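Local coordinates for protein macrolide 2'-phosphotransferase MphH (Brachybacterium faecium, PDB 5UXD) that probably transfers a phosphate group from a nucleotide such as GTP to the 2'-hydroxyl of macrolide antibiotics, and binds azithromycin, at residues G46-R51 with A92-P97; G223-D228 with R254-L259. All coordinates share one frame; numbering follows the deposited sequence.

Contact 1 of 2, residues G46-R51 with A92-P97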
# COMPACT_ATOMS: atom_id res chain seq x y z
N GLY A 46 2.64 -0.04 27.54
CA GLY A 46 2.21 -0.23 26.17
C GLY A 46 3.24 0.27 25.16
O GLY A 46 3.93 1.26 25.39
N ASP A 47 3.33 -0.43 24.03
CA ASP A 47 4.23 -0.05 22.95
C ASP A 47 3.54 0.93 22.00
O ASP A 47 2.37 0.75 21.64
CB ASP A 47 4.69 -1.27 22.16
CG ASP A 47 5.58 -2.19 22.98
OD1 ASP A 47 5.40 -3.42 22.89
OD2 ASP A 47 6.46 -1.68 23.70
N TRP A 48 4.29 1.95 21.58
CA TRP A 48 3.75 3.05 20.79
C TRP A 48 4.61 3.29 19.55
O TRP A 48 5.82 3.04 19.55
CB TRP A 48 3.68 4.34 21.62
CG TRP A 48 2.49 4.38 22.54
CD1 TRP A 48 2.40 3.83 23.79
CD2 TRP A 48 1.21 4.97 22.27
NE1 TRP A 48 1.15 4.05 24.31
CE2 TRP A 48 0.40 4.74 23.39
CE3 TRP A 48 0.68 5.65 21.17
CZ2 TRP A 48 -0.91 5.19 23.47
CZ3 TRP A 48 -0.63 6.11 21.24
CH2 TRP A 48 -1.41 5.87 22.39
N VAL A 49 3.96 3.78 18.50
CA VAL A 49 4.62 4.30 17.30
C VAL A 49 4.32 5.79 17.21
O VAL A 49 3.17 6.22 17.40
CB VAL A 49 4.13 3.57 16.03
CG1 VAL A 49 4.86 4.10 14.79
CG2 VAL A 49 4.33 2.06 16.18
N LEU A 50 5.35 6.58 16.92
CA LEU A 50 5.20 8.02 16.75
C LEU A 50 5.61 8.37 15.32
O LEU A 50 6.65 7.93 14.84
CB LEU A 50 6.06 8.78 17.76
CG LEU A 50 5.56 8.72 19.21
CD1 LEU A 50 5.95 7.41 19.89
CD2 LEU A 50 6.06 9.91 20.01
N ARG A 51 4.76 9.15 14.65
CA ARG A 51 5.06 9.65 13.31
C ARG A 51 5.17 11.16 13.38
O ARG A 51 4.22 11.83 13.80
CB ARG A 51 3.98 9.24 12.30
CG ARG A 51 3.74 7.75 12.22
CD ARG A 51 2.56 7.45 11.29
NE ARG A 51 2.89 7.68 9.89
CZ ARG A 51 2.01 8.05 8.96
NH1 ARG A 51 0.75 8.26 9.28
NH2 ARG A 51 2.41 8.22 7.70
N ALA A 92 0.29 9.49 16.69
CA ALA A 92 0.76 8.41 17.55
C ALA A 92 -0.29 7.32 17.67
O ALA A 92 -1.49 7.61 17.79
CB ALA A 92 1.11 8.91 18.95
N TYR A 93 0.15 6.06 17.67
CA TYR A 93 -0.81 4.97 17.81
C TYR A 93 -0.13 3.77 18.44
O TYR A 93 1.09 3.61 18.33
CB TYR A 93 -1.42 4.59 16.45
CG TYR A 93 -0.41 4.31 15.36
CD1 TYR A 93 0.06 5.33 14.54
CD2 TYR A 93 0.05 3.02 15.13
CE1 TYR A 93 0.98 5.07 13.54
CE2 TYR A 93 0.96 2.75 14.14
CZ TYR A 93 1.42 3.79 13.35
OH TYR A 93 2.33 3.53 12.35
N PRO A 94 -0.89 2.89 19.10
CA PRO A 94 -0.30 1.67 19.66
C PRO A 94 0.32 0.80 18.58
O PRO A 94 -0.22 0.66 17.47
CB PRO A 94 -1.49 0.97 20.33
CG PRO A 94 -2.46 2.08 20.64
CD PRO A 94 -2.29 3.08 19.52
N LEU A 95 1.47 0.20 18.91
CA LEU A 95 2.12 -0.75 18.03
C LEU A 95 1.19 -1.94 17.77
O LEU A 95 0.60 -2.50 18.70
CB LEU A 95 3.44 -1.23 18.64
CG LEU A 95 4.26 -2.22 17.81
CD1 LEU A 95 4.91 -1.52 16.63
CD2 LEU A 95 5.31 -2.92 18.66
N LEU A 96 1.04 -2.28 16.53
CA LEU A 96 0.23 -3.44 16.18
C LEU A 96 1.01 -4.73 16.40
O LEU A 96 2.22 -4.78 16.19
CB LEU A 96 -0.22 -3.33 14.74
CG LEU A 96 -1.21 -2.17 14.58
CD1 LEU A 96 -1.74 -2.08 13.17
CD2 LEU A 96 -2.34 -2.35 15.57
N PRO A 97 0.33 -5.80 16.81
CA PRO A 97 1.03 -7.07 17.04
C PRO A 97 1.37 -7.80 15.74
O PRO A 97 0.74 -7.61 14.70
CB PRO A 97 0.01 -7.87 17.86
CG PRO A 97 -1.31 -7.40 17.32
CD PRO A 97 -1.12 -5.92 17.02
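Val49 and Tyr93 form the central hydrogen-bonded pair of two antiparallel strands, whose short axes run at 155° to one another. Val49 N donates to Tyr93 O at 2.9 Å, and Tyr93 N returns a bond to Val49 O at 3.0 Å. A third backbone bond lies beyond the end of strand 92-94: Leu95 N reaches Asp47 O at 2.9 Å.

This pairing belongs to the N-terminal lobe of the protein kinase-like fold, where strand 91-94 leads into the linker between the lobes. Arg51, Tyr93 and Leu96 bind GDP in another crystal structure of this protein.

Val49 and Tyr93 point to the same face of the sheet. With CG between its backbone N and carbonyl carbon (chi1 53°), Tyr93 presents a ring face to Val49, whose CB stands 4.0 Å from the ring centroid. Arg51 CD meets the edge of that ring, 3.6 Å from Tyr93 CE1, and the guanidinium makes a cation-pi contact with Phe35. Val49 CG2 also touches Leu95 CD1 at 3.7 Å. Trp48 and Pro94 form a non-hydrogen-bonded pair whose side chains diverge, yet the end of the Trp48 indole comes back toward the partner backbone, with Trp48 CE3 3.4 Å from Tyr93 C. Pro94 CD sits over the face of the six-membered ring of Trp48, 4.3 Å from its centroid, in a CH-pi contact.

Contact 2 of 2, residues G223-D228 with R254-L259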
# COMPACT_ATOMS: atom_id res chain seq x y z
N GLY A 223 -11.95 1.74 -6.53
CA GLY A 223 -11.56 1.40 -7.89
C GLY A 223 -11.39 -0.09 -8.12
O GLY A 223 -12.18 -0.89 -7.62
N ASP A 224 -10.36 -0.46 -8.86
CA ASP A 224 -10.21 -1.82 -9.41
C ASP A 224 -9.96 -2.84 -8.31
O ASP A 224 -8.91 -2.78 -7.65
CB ASP A 224 -9.06 -1.78 -10.43
CG ASP A 224 -8.86 -3.11 -11.19
OD1 ASP A 224 -9.48 -4.14 -10.84
OD2 ASP A 224 -8.05 -3.11 -12.13
N PRO A 225 -10.86 -3.81 -8.10
CA PRO A 225 -10.62 -4.85 -7.08
C PRO A 225 -9.33 -5.64 -7.28
O PRO A 225 -8.76 -6.15 -6.30
CB PRO A 225 -11.85 -5.76 -7.21
CG PRO A 225 -12.92 -4.86 -7.80
CD PRO A 225 -12.19 -3.93 -8.73
N ALA A 226 -8.87 -5.77 -8.53
CA ALA A 226 -7.68 -6.59 -8.80
C ALA A 226 -6.42 -6.01 -8.17
O ALA A 226 -5.46 -6.76 -7.92
CB ALA A 226 -7.48 -6.72 -10.31
N LYS A 227 -6.38 -4.70 -7.95
CA LYS A 227 -5.19 -4.09 -7.38
C LYS A 227 -4.74 -4.79 -6.11
O LYS A 227 -3.53 -4.88 -5.84
CB LYS A 227 -5.45 -2.61 -7.08
CG LYS A 227 -5.72 -1.77 -8.29
CD LYS A 227 -6.00 -0.33 -7.86
CE LYS A 227 -4.76 0.31 -7.23
NZ LYS A 227 -4.96 1.77 -7.01
N ASP A 228 -5.69 -5.31 -5.32
CA ASP A 228 -5.36 -5.89 -4.03
C ASP A 228 -5.04 -7.37 -4.11
O ASP A 228 -4.60 -7.96 -3.11
CB ASP A 228 -6.50 -5.65 -3.02
CG ASP A 228 -6.56 -4.21 -2.54
OD1 ASP A 228 -5.53 -3.52 -2.67
OD2 ASP A 228 -7.63 -3.77 -2.05
N ARG A 254 -16.24 -10.76 -5.69
CA ARG A 254 -16.84 -11.07 -6.99
C ARG A 254 -15.78 -10.99 -8.08
O ARG A 254 -15.73 -10.03 -8.87
CB ARG A 254 -18.03 -10.15 -7.27
CG ARG A 254 -19.17 -10.36 -6.25
CD ARG A 254 -20.40 -9.47 -6.50
NE ARG A 254 -20.07 -8.05 -6.45
CZ ARG A 254 -19.73 -7.40 -5.35
NH1 ARG A 254 -19.66 -8.03 -4.18
NH2 ARG A 254 -19.44 -6.10 -5.41
N PRO A 255 -14.91 -12.00 -8.18
CA PRO A 255 -13.89 -11.99 -9.22
C PRO A 255 -14.52 -12.32 -10.57
O PRO A 255 -15.66 -12.78 -10.64
CB PRO A 255 -12.92 -13.09 -8.77
CG PRO A 255 -13.78 -14.05 -8.04
CD PRO A 255 -14.87 -13.23 -7.37
N TRP A 256 -13.77 -12.04 -11.64
CA TRP A 256 -14.22 -12.31 -13.00
C TRP A 256 -13.19 -13.20 -13.70
O TRP A 256 -12.04 -13.30 -13.26
CB TRP A 256 -14.43 -11.00 -13.79
CG TRP A 256 -13.23 -10.06 -13.73
CD1 TRP A 256 -12.29 -9.89 -14.70
CD2 TRP A 256 -12.87 -9.17 -12.65
NE1 TRP A 256 -11.35 -8.96 -14.29
CE2 TRP A 256 -11.70 -8.49 -13.05
CE3 TRP A 256 -13.43 -8.87 -11.40
CZ2 TRP A 256 -11.06 -7.54 -12.23
CZ3 TRP A 256 -12.81 -7.92 -10.60
CH2 TRP A 256 -11.63 -7.28 -11.01
N PRO A 257 -13.59 -13.90 -14.78
CA PRO A 257 -12.70 -14.93 -15.37
C PRO A 257 -11.32 -14.44 -15.77
O PRO A 257 -10.34 -15.16 -15.57
CB PRO A 257 -13.49 -15.40 -16.59
CG PRO A 257 -14.93 -15.24 -16.17
CD PRO A 257 -14.96 -14.00 -15.29
N GLY A 258 -11.20 -13.25 -16.34
CA GLY A 258 -9.88 -12.81 -16.74
C GLY A 258 -9.10 -12.04 -15.69
O GLY A 258 -8.15 -11.32 -16.03
N LEU A 259 -9.47 -12.20 -14.41
CA LEU A 259 -8.82 -11.40 -13.36
C LEU A 259 -7.34 -11.73 -13.23
O LEU A 259 -6.52 -10.82 -13.08
CB LEU A 259 -9.53 -11.59 -12.02
CG LEU A 259 -9.11 -10.73 -10.81
CD1 LEU A 259 -10.31 -10.45 -9.90
CD2 LEU A 259 -8.00 -11.38 -10.03
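An Asx turn at the start of segment 223-228 supplies the surface that the indole of Trp256 meets. Its defining bond runs from Ala226 N to Asp224 OD1 at 2.9 Å, and the donor comes from above the carboxylate plane. The first torsion places Asp224 CG anti to the backbone N (chi1 -175°), which swings the carboxylate back over the following residues. A backbone bond from Lys227 N to Asp224 O spans the same residues.

No hydrogen bond crosses the contact, and the two segments bury a modest 154 Å² between them, so the evidence is for van der Waals contact by the far end of one large ring. Trp256 CH2 comes to 3.8 Å from Asp224 OD1, which lies at the ring edge, near its plane; carboxylate and indole planes are 32° apart. The same CH2 atom is 4.1 Å from Pro225 CD, and the pyrrolidine crosses the indole at about a right angle. Beside it, Trp256 CZ2 is 4.1 Å from Ala226 CB.

The direction of the indole is set by chi1 of 51°, which puts Trp256 CG between the backbone N and the carbonyl carbon, and the bond from Trp256 NE1 to Cys187 O holds it there. The backbone from Trp256 to Leu259 forms a type I beta turn, with Gly258 at the N-cap of the helix that follows. On the other segment, the second carboxylate oxygen of Asp224, OD2, is bonded to His262 NE2. The contact thus joins the loop before helix 230-235 to the connection between helices 238-250 and 259-268: Ala226 packs on helix 259-268 through His262, Cys263 and Met266, while Pro225 touches Tyr248 of helix 238-250 and His133 of helix 119-133.

Contacts 1 and 2 lie on opposite sides of the chain's centre, with their centres about 33 Å apart and their nearest atoms about 16 Å apart. They follow one another along the chain: the pairing of strands 47-53 and 91-94 closes before segment 223-228 begins. They share no sheet or helix. Contact 1 belongs to the antiparallel sheet of the N-terminal lobe and includes GDP-binding residues, whereas contact 2 ties loops among the helices of the C-terminal lobe, away from the annotated sites. The side chain of Tyr93 lies about 6 Å from that of Asp216, which binds magnesium in another structure, so contact 1 borders the site that in kinase-like folds lies between the lobes.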